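Local atomic coordinates of importin-95 (PDB entry 4XRI), a protein that serves as a transport receptor of the importin-beta family for nuclear import of protein cargo and probably binds a small GTPase. Residues A[462-470]-A[480-488]; A[580-591]-A[622-632]. The protein carries 2 engineered substitutions. All coordinates share one frame; numbering follows the deposited sequence.

Contact 1: residues A[462-470]-A[480-488]; sequences LIRSLFNGL and CCWALMNIA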
loop_
_atom_site.group_PDB
_atom_site.type_symbol
_atom_site.label_atom_id
_atom_site.label_comp_id
_atom_site.label_asym_id
_atom_site.label_seq_id
_atom_site.Cartn_x
_atom_site.Cartn_y
_atom_site.Cartn_z
ATOM N N LEU A 462 -16.625 15.568 25.023
ATOM C CA LEU A 462 -15.654 15.057 24.063
ATOM C C LEU A 462 -15.742 15.816 22.747
ATOM O O LEU A 462 -14.749 16.366 22.276
ATOM C CB LEU A 462 -15.871 13.562 23.825
ATOM C CG LEU A 462 -14.976 12.891 22.781
ATOM C CD1 LEU A 462 -13.514 13.087 23.127
ATOM C CD2 LEU A 462 -15.308 11.413 22.669
ATOM N N ILE A 463 -16.941 15.857 22.173
ATOM C CA ILE A 463 -17.177 16.565 20.920
ATOM C C ILE A 463 -16.831 18.049 21.048
ATOM O O ILE A 463 -16.216 18.632 20.153
ATOM C CB ILE A 463 -18.651 16.407 20.454
ATOM C CG1 ILE A 463 -18.779 15.237 19.476
ATOM C CG2 ILE A 463 -19.165 17.672 19.790
ATOM C CD1 ILE A 463 -18.982 13.899 20.136
ATOM N N ARG A 464 -17.209 18.648 22.172
ATOM C CA ARG A 464 -17.000 20.076 22.382
ATOM C C ARG A 464 -15.514 20.422 22.421
ATOM O O ARG A 464 -15.088 21.428 21.851
ATOM C CB ARG A 464 -17.683 20.531 23.674
ATOM C CG ARG A 464 -17.892 22.034 23.774
ATOM C CD ARG A 464 -18.770 22.385 24.963
ATOM N NE ARG A 464 -18.158 21.993 26.229
ATOM C CZ ARG A 464 -18.812 21.920 27.384
ATOM N NH1 ARG A 464 -18.174 21.556 28.488
ATOM N NH2 ARG A 464 -20.107 22.204 27.433
ATOM N N SER A 465 -14.733 19.578 23.089
ATOM C CA SER A 465 -13.295 19.794 23.216
ATOM C C SER A 465 -12.586 19.625 21.877
ATOM O O SER A 465 -11.664 20.373 21.550
ATOM C CB SER A 465 -12.698 18.832 24.245
ATOM O OG SER A 465 -12.755 17.492 23.786
ATOM N N LEU A 466 -13.024 18.635 21.106
ATOM C CA LEU A 466 -12.448 18.371 19.795
ATOM C C LEU A 466 -12.748 19.511 18.829
ATOM O O LEU A 466 -11.873 19.939 18.075
ATOM C CB LEU A 466 -12.976 17.049 19.240
ATOM C CG LEU A 466 -12.587 15.816 20.057
ATOM C CD1 LEU A 466 -13.457 14.638 19.683
ATOM C CD2 LEU A 466 -11.120 15.482 19.867
ATOM N N PHE A 467 -13.984 20.003 18.858
ATOM C CA PHE A 467 -14.367 21.131 18.015
ATOM C C PHE A 467 -13.654 22.405 18.446
ATOM O O PHE A 467 -13.221 23.191 17.605
ATOM C CB PHE A 467 -15.880 21.346 18.041
ATOM C CG PHE A 467 -16.616 20.591 16.969
ATOM C CD1 PHE A 467 -17.542 19.617 17.298
ATOM C CD2 PHE A 467 -16.372 20.852 15.632
ATOM C CE1 PHE A 467 -18.218 18.921 16.311
ATOM C CE2 PHE A 467 -17.042 20.160 14.641
ATOM C CZ PHE A 467 -17.966 19.194 14.981
ATOM N N ASN A 468 -13.536 22.603 19.756
ATOM C CA ASN A 468 -12.807 23.748 20.289
ATOM C C ASN A 468 -11.367 23.747 19.795
ATOM O O ASN A 468 -10.819 24.789 19.435
ATOM C CB ASN A 468 -12.840 23.745 21.818
ATOM C CG ASN A 468 -12.185 24.975 22.416
ATOM O OD1 ASN A 468 -11.111 24.894 23.012
ATOM N ND2 ASN A 468 -12.831 26.124 22.254
ATOM N N GLY A 469 -10.765 22.563 19.772
ATOM C CA GLY A 469 -9.416 22.399 19.265
ATOM C C GLY A 469 -9.342 22.644 17.771
ATOM O O GLY A 469 -8.435 23.324 17.291
ATOM N N LEU A 470 -10.301 22.091 17.035
ATOM C CA LEU A 470 -10.338 22.236 15.583
ATOM C C LEU A 470 -10.499 23.690 15.153
ATOM O O LEU A 470 -9.850 24.141 14.207
ATOM C CB LEU A 470 -11.476 21.397 14.992
ATOM C CG LEU A 470 -11.810 21.634 13.516
ATOM C CD1 LEU A 470 -10.600 21.381 12.633
ATOM C CD2 LEU A 470 -12.982 20.767 13.081
ATOM N N CYS A 480 -7.980 16.285 15.826
ATOM C CA CYS A 480 -9.364 16.561 16.209
ATOM C C CYS A 480 -10.340 16.042 15.157
ATOM O O CYS A 480 -11.325 15.376 15.481
ATOM C CB CYS A 480 -9.575 18.064 16.422
ATOM S SG CYS A 480 -8.867 18.731 17.956
ATOM N N CYS A 481 -10.044 16.355 13.898
ATOM C CA CYS A 481 -10.833 15.886 12.762
ATOM C C CYS A 481 -10.926 14.358 12.716
ATOM O O CYS A 481 -12.012 13.802 12.527
ATOM C CB CYS A 481 -10.240 16.415 11.449
ATOM S SG CYS A 481 -10.590 18.161 11.112
ATOM N N TRP A 482 -9.787 13.690 12.893
ATOM C CA TRP A 482 -9.733 12.228 12.878
ATOM C C TRP A 482 -10.596 11.617 13.978
ATOM O O TRP A 482 -11.366 10.681 13.739
ATOM C CB TRP A 482 -8.292 11.734 13.029
ATOM C CG TRP A 482 -8.202 10.240 13.002
ATOM C CD1 TRP A 482 -8.522 9.430 11.956
ATOM C CD2 TRP A 482 -7.771 9.374 14.063
ATOM N NE1 TRP A 482 -8.321 8.115 12.293
ATOM C CE2 TRP A 482 -7.859 8.052 13.581
ATOM C CE3 TRP A 482 -7.323 9.587 15.371
ATOM C CZ2 TRP A 482 -7.512 6.947 14.357
ATOM C CZ3 TRP A 482 -6.977 8.485 16.142
ATOM C CH2 TRP A 482 -7.076 7.183 15.631
ATOM N N ALA A 483 -10.457 12.161 15.183
ATOM C CA ALA A 483 -11.240 11.727 16.335
ATOM C C ALA A 483 -12.732 11.930 16.088
ATOM O O ALA A 483 -13.542 11.039 16.347
ATOM C CB ALA A 483 -10.796 12.481 17.588
ATOM N N LEU A 484 -13.084 13.106 15.575
ATOM C CA LEU A 484 -14.474 13.446 15.271
ATOM C C LEU A 484 -15.108 12.503 14.248
ATOM O O LEU A 484 -16.277 12.128 14.374
ATOM C CB LEU A 484 -14.562 14.887 14.767
ATOM C CG LEU A 484 -14.441 15.974 15.836
ATOM C CD1 LEU A 484 -14.471 17.352 15.203
ATOM C CD2 LEU A 484 -15.560 15.825 16.844
ATOM N N MET A 485 -14.328 12.129 13.236
ATOM C CA MET A 485 -14.779 11.181 12.220
ATOM C C MET A 485 -15.079 9.814 12.827
ATOM O O MET A 485 -16.112 9.207 12.533
ATOM C CB MET A 485 -13.732 11.039 11.113
ATOM C CG MET A 485 -13.732 12.169 10.098
ATOM S SD MET A 485 -12.801 11.734 8.619
ATOM C CE MET A 485 -11.165 11.493 9.308
ATOM N N ASN A 486 -14.164 9.337 13.668
ATOM C CA ASN A 486 -14.352 8.092 14.410
ATOM C C ASN A 486 -15.666 8.076 15.182
ATOM O O ASN A 486 -16.419 7.109 15.121
ATOM C CB ASN A 486 -13.187 7.863 15.379
ATOM C CG ASN A 486 -11.942 7.348 14.684
ATOM O OD1 ASN A 486 -12.023 6.671 13.660
ATOM N ND2 ASN A 486 -10.781 7.660 15.245
ATOM N N ILE A 487 -15.926 9.163 15.900
ATOM C CA ILE A 487 -17.141 9.315 16.692
ATOM C C ILE A 487 -18.400 9.254 15.832
ATOM O O ILE A 487 -19.367 8.568 16.174
ATOM C CB ILE A 487 -17.121 10.641 17.464
ATOM C CG1 ILE A 487 -16.024 10.612 18.527
ATOM C CG2 ILE A 487 -18.474 10.920 18.095
ATOM C CD1 ILE A 487 -15.683 11.973 19.064
ATOM N N ALA A 488 -18.380 9.977 14.715
ATOM C CA ALA A 488 -19.497 9.972 13.777
ATOM C C ALA A 488 -19.753 8.566 13.238
ATOM O O ALA A 488 -20.899 8.163 13.042
ATOM C CB ALA A 488 -19.233 10.940 12.634
#
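L466 and L484 interlock across two helices, each as a knob in a hole of the other. The side chain of L466 sits among C480, A483, L484 and I487, and that of L484 among I463, L466, F467 and L470. The two leucines slide past each other in opposite directions, with L466 CD1 3.7 Å from L484 CD2. CG of L466 stands opposite the carbonyl carbon (chi1 -64°), and the branch spreads CD2 over A483 CB and CD1 onto I487. I487 meets its partners differently: its CD1 comes tip to tip with L466 CD1 at 3.5 Å and with L462 CD2 at 3.7 Å, while its CG2 branch is crossed by I463 CD1 at 3.6 Å. The L466 and L484 knobs join antiparallel neighbours, helices 455-472 and 477-490, whose short segments run at 147° to each other with axes 9.2 Å apart. Such a helical hairpin is the building element of the HEAT-type solenoid of importin-beta proteins. The one aromatic group to take part, F467, is met by a CH-pi contact: L484 CD1 lies over the centre of a ring face, 3.9 Å from the centroid. I463 CG2 of the same helix stands at the ring edge, and S509, N512 and L513 of helix 503-516 also touch F467. Two sulfurs close the end near L470. C481 SG lies against L470 CD1 at 3.6 Å, and its side chain also touches A529 and V533 of helix 524-539. C480 SG comes close to the L466 and G469 backbone, 3.2 Å from L466 O, on the flank of G469 where no side chain stands. On the flank of helix 455-472, S465 OG donates to L462 O, which also accepts from L466 N.

Contact 2: residues A[580-591]-A[622-632]; sequences EDMQTSLCTVLQ and KSSVPEGVFAA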
loop_
_atom_site.group_PDB
_atom_site.type_symbol
_atom_site.label_atom_id
_atom_site.label_comp_id
_atom_site.label_asym_id
_atom_site.label_seq_id
_atom_site.Cartn_x
_atom_site.Cartn_y
_atom_site.Cartn_z
ATOM N N GLU A 580 -8.411 23.274 -6.505
ATOM C CA GLU A 580 -8.775 21.896 -6.812
ATOM C C GLU A 580 -9.120 21.106 -5.551
ATOM O O GLU A 580 -10.048 20.294 -5.558
ATOM C CB GLU A 580 -7.646 21.210 -7.584
ATOM C CG GLU A 580 -7.556 21.663 -9.036
ATOM C CD GLU A 580 -6.364 21.082 -9.772
ATOM O OE1 GLU A 580 -5.607 20.297 -9.166
ATOM O OE2 GLU A 580 -6.188 21.416 -10.965
ATOM N N ASP A 581 -8.392 21.361 -4.467
ATOM C CA ASP A 581 -8.702 20.743 -3.180
ATOM C C ASP A 581 -10.066 21.208 -2.668
ATOM O O ASP A 581 -10.814 20.430 -2.079
ATOM C CB ASP A 581 -7.619 21.062 -2.143
ATOM C CG ASP A 581 -6.344 20.273 -2.364
ATOM O OD1 ASP A 581 -5.327 20.605 -1.719
ATOM O OD2 ASP A 581 -6.355 19.326 -3.177
ATOM N N MET A 582 -10.377 22.482 -2.892
ATOM C CA MET A 582 -11.657 23.059 -2.484
ATOM C C MET A 582 -12.825 22.380 -3.196
ATOM O O MET A 582 -13.796 21.951 -2.564
ATOM C CB MET A 582 -11.675 24.564 -2.767
ATOM C CG MET A 582 -12.904 25.288 -2.252
ATOM S SD MET A 582 -12.838 27.051 -2.638
ATOM C CE MET A 582 -11.121 27.403 -2.270
ATOM N N GLN A 583 -12.718 22.284 -4.516
ATOM C CA GLN A 583 -13.765 21.683 -5.330
ATOM C C GLN A 583 -13.916 20.193 -5.042
ATOM O O GLN A 583 -15.029 19.673 -4.998
ATOM C CB GLN A 583 -13.472 21.909 -6.811
ATOM C CG GLN A 583 -13.631 23.355 -7.264
ATOM C CD GLN A 583 -13.266 23.551 -8.717
ATOM O OE1 GLN A 583 -12.356 22.903 -9.231
ATOM N NE2 GLN A 583 -13.979 24.446 -9.392
ATOM N N THR A 584 -12.792 19.514 -4.829
ATOM C CA THR A 584 -12.806 18.083 -4.542
ATOM C C THR A 584 -13.467 17.802 -3.196
ATOM O O THR A 584 -14.247 16.857 -3.055
ATOM C CB THR A 584 -11.383 17.489 -4.543
ATOM O OG1 THR A 584 -10.800 17.652 -5.842
ATOM C CG2 THR A 584 -11.423 16.010 -4.205
ATOM N N SER A 585 -13.145 18.631 -2.207
ATOM C CA SER A 585 -13.730 18.500 -0.878
ATOM C C SER A 585 -15.231 18.782 -0.914
ATOM O O SER A 585 -16.023 18.073 -0.291
ATOM C CB SER A 585 -13.043 19.443 0.111
ATOM O OG SER A 585 -11.694 19.068 0.326
ATOM N N LEU A 586 -15.611 19.826 -1.643
ATOM C CA LEU A 586 -17.011 20.217 -1.753
ATOM C C LEU A 586 -17.832 19.163 -2.489
ATOM O O LEU A 586 -18.996 18.932 -2.161
ATOM C CB LEU A 586 -17.132 21.569 -2.460
ATOM C CG LEU A 586 -16.789 22.791 -1.605
ATOM C CD1 LEU A 586 -16.698 24.042 -2.464
ATOM C CD2 LEU A 586 -17.825 22.970 -0.507
ATOM N N CYS A 587 -17.222 18.529 -3.486
ATOM C CA CYS A 587 -17.879 17.446 -4.209
ATOM C C CYS A 587 -18.080 16.244 -3.296
ATOM O O CYS A 587 -19.095 15.553 -3.386
ATOM C CB CYS A 587 -17.072 17.043 -5.447
ATOM S SG CYS A 587 -17.229 18.169 -6.857
ATOM N N THR A 588 -17.108 16.000 -2.422
ATOM C CA THR A 588 -17.182 14.898 -1.470
ATOM C C THR A 588 -18.367 15.063 -0.525
ATOM O O THR A 588 -19.117 14.120 -0.282
ATOM C CB THR A 588 -15.886 14.779 -0.645
ATOM O OG1 THR A 588 -14.808 14.380 -1.502
ATOM C CG2 THR A 588 -16.046 13.750 0.470
ATOM N N VAL A 589 -18.533 16.271 0.002
ATOM C CA VAL A 589 -19.646 16.577 0.890
ATOM C C VAL A 589 -20.968 16.509 0.136
ATOM O O VAL A 589 -21.941 15.937 0.629
ATOM C CB VAL A 589 -19.502 17.974 1.527
ATOM C CG1 VAL A 589 -20.694 18.266 2.418
ATOM C CG2 VAL A 589 -18.210 18.066 2.323
ATOM N N LEU A 590 -20.998 17.108 -1.052
ATOM C CA LEU A 590 -22.185 17.067 -1.898
ATOM C C LEU A 590 -22.617 15.626 -2.149
ATOM O O LEU A 590 -23.792 15.281 -2.000
ATOM C CB LEU A 590 -21.934 17.781 -3.229
ATOM C CG LEU A 590 -23.103 17.702 -4.215
ATOM C CD1 LEU A 590 -24.316 18.429 -3.656
ATOM C CD2 LEU A 590 -22.723 18.254 -5.582
ATOM N N GLN A 591 -21.650 14.791 -2.523
ATOM C CA GLN A 591 -21.884 13.368 -2.741
ATOM C C GLN A 591 -22.527 12.710 -1.522
ATOM O O GLN A 591 -23.434 11.887 -1.656
ATOM C CB GLN A 591 -20.568 12.665 -3.088
ATOM C CG GLN A 591 -20.695 11.176 -3.367
ATOM C CD GLN A 591 -19.347 10.504 -3.546
ATOM O OE1 GLN A 591 -18.343 11.165 -3.805
ATOM N NE2 GLN A 591 -19.316 9.185 -3.394
ATOM N N LYS A 622 -3.535 16.904 -14.801
ATOM C CA LYS A 622 -3.517 16.152 -13.554
ATOM C C LYS A 622 -4.335 16.864 -12.481
ATOM O O LYS A 622 -3.880 17.830 -11.872
ATOM C CB LYS A 622 -2.078 15.931 -13.088
ATOM C CG LYS A 622 -1.274 15.083 -14.057
ATOM C CD LYS A 622 0.130 14.803 -13.559
ATOM C CE LYS A 622 0.853 13.862 -14.508
ATOM N NZ LYS A 622 2.241 13.564 -14.063
ATOM N N SER A 623 -5.551 16.375 -12.271
ATOM C CA SER A 623 -6.478 16.978 -11.325
ATOM C C SER A 623 -7.357 15.907 -10.691
ATOM O O SER A 623 -7.748 14.943 -11.347
ATOM C CB SER A 623 -7.338 18.038 -12.019
ATOM O OG SER A 623 -8.309 18.569 -11.136
ATOM N N SER A 624 -7.657 16.077 -9.408
ATOM C CA SER A 624 -8.507 15.133 -8.691
ATOM C C SER A 624 -9.975 15.509 -8.844
ATOM O O SER A 624 -10.864 14.791 -8.387
ATOM C CB SER A 624 -8.127 15.086 -7.210
ATOM O OG SER A 624 -8.396 16.321 -6.575
ATOM N N VAL A 625 -10.219 16.642 -9.493
ATOM C CA VAL A 625 -11.560 17.214 -9.580
ATOM C C VAL A 625 -12.549 16.447 -10.473
ATOM O O VAL A 625 -13.683 16.219 -10.054
ATOM C CB VAL A 625 -11.498 18.680 -10.072
ATOM C CG1 VAL A 625 -12.894 19.236 -10.272
ATOM C CG2 VAL A 625 -10.724 19.536 -9.080
ATOM N N PRO A 626 -12.143 16.059 -11.702
ATOM C CA PRO A 626 -13.137 15.356 -12.523
ATOM C C PRO A 626 -13.629 14.063 -11.881
ATOM O O PRO A 626 -14.793 13.696 -12.039
ATOM C CB PRO A 626 -12.375 15.058 -13.825
ATOM C CG PRO A 626 -11.285 16.052 -13.873
ATOM C CD PRO A 626 -10.882 16.263 -12.440
ATOM N N GLU A 627 -12.745 13.391 -11.153
ATOM C CA GLU A 627 -13.091 12.139 -10.494
ATOM C C GLU A 627 -14.099 12.371 -9.373
ATOM O O GLU A 627 -15.019 11.578 -9.182
ATOM C CB GLU A 627 -11.831 11.463 -9.950
ATOM C CG GLU A 627 -12.060 10.079 -9.379
ATOM C CD GLU A 627 -10.774 9.282 -9.280
ATOM O OE1 GLU A 627 -10.768 8.236 -8.596
ATOM O OE2 GLU A 627 -9.770 9.701 -9.894
ATOM N N GLY A 628 -13.923 13.468 -8.642
ATOM C CA GLY A 628 -14.841 13.838 -7.582
ATOM C C GLY A 628 -16.199 14.224 -8.135
ATOM O O GLY A 628 -17.233 13.886 -7.563
ATOM N N VAL A 629 -16.190 14.939 -9.256
ATOM C CA VAL A 629 -17.420 15.318 -9.940
ATOM C C VAL A 629 -18.186 14.082 -10.407
ATOM O O VAL A 629 -19.402 13.984 -10.217
ATOM C CB VAL A 629 -17.133 16.229 -11.154
ATOM C CG1 VAL A 629 -18.385 16.408 -11.997
ATOM C CG2 VAL A 629 -16.591 17.578 -10.690
ATOM N N PHE A 630 -17.466 13.144 -11.012
ATOM C CA PHE A 630 -18.065 11.907 -11.501
ATOM C C PHE A 630 -18.682 11.089 -10.369
ATOM O O PHE A 630 -19.752 10.495 -10.525
ATOM C CB PHE A 630 -17.023 11.072 -12.247
ATOM C CG PHE A 630 -16.970 11.352 -13.724
ATOM C CD1 PHE A 630 -16.782 12.642 -14.193
ATOM C CD2 PHE A 630 -17.108 10.325 -14.643
ATOM C CE1 PHE A 630 -16.736 12.904 -15.549
ATOM C CE2 PHE A 630 -17.063 10.580 -16.000
ATOM C CZ PHE A 630 -16.876 11.870 -16.455
ATOM N N ALA A 631 -18.005 11.076 -9.227
ATOM C CA ALA A 631 -18.484 10.354 -8.054
ATOM C C ALA A 631 -19.792 10.952 -7.551
ATOM O O ALA A 631 -20.706 10.227 -7.147
ATOM C CB ALA A 631 -17.436 10.372 -6.954
ATOM N N ALA A 632 -19.874 12.278 -7.592
ATOM C CA ALA A 632 -21.076 12.995 -7.183
ATOM C C ALA A 632 -22.218 12.760 -8.170
ATOM O O ALA A 632 -23.371 12.597 -7.771
ATOM C CB ALA A 632 -20.787 14.479 -7.050
HETATM O O HOH W 1 -8.915 20.905 -12.320
HETATM O O HOH W 2 -17.168 13.531 -4.868
#
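The E580 carboxylate turns one face to S623, whose OG sits almost directly above CD at 3.5 Å; water 1, on that same side, donates to E580 OE2 and is bonded to S623 OG. Helices 573-597 and 625-640 run nearly parallel (13° between the segments), as expected for successive layers of a HEAT-type alpha-solenoid. K576 forms a salt bridge with E580 OE2. At the other end A631 lies on one face of the Q591 amide, its CB nearest OE1 at 3.4 Å. Water 2 comes to Q591 OE1 near the amide plane and donates both to it and to G628 O, bridging the helices. V625 and C587 bring small apolar contacts between these polar ones. V625 CG2 touches E580 CB and, at 3.7 Å, Q583 OE1, whose NE2 donates to T563 OG1 of helix 546-567. C587 SG meets V629 CG2 at 3.9 Å, its CB lying by G628. S623 OG also caps the incoming helix by accepting from V625 N. With OG1 opposite its carbonyl carbon (chi1 -62°), T584 donates to E580 O from the face of that carbonyl opposite T584 N, and the same OG1 accepts from S624 OG at 2.8 Å.

Overall arrangement
Contact 1 comes first in the chain and contact 2 follows, both in the part related to importin subunit beta-1. Their centres are 24 Å apart and their nearest atoms about 9 Å, so they do not touch. Helix 524-539 lies between them in sequence and links them in space, packing against both the 480-488 and the 580-591 segments. Contact 1 pairs antiparallel helices close in sequence, whereas contact 2 pairs near-parallel helices with helix 605-616 between them in the chain. Together they represent two kinds of helix packing that build the superhelical solenoid.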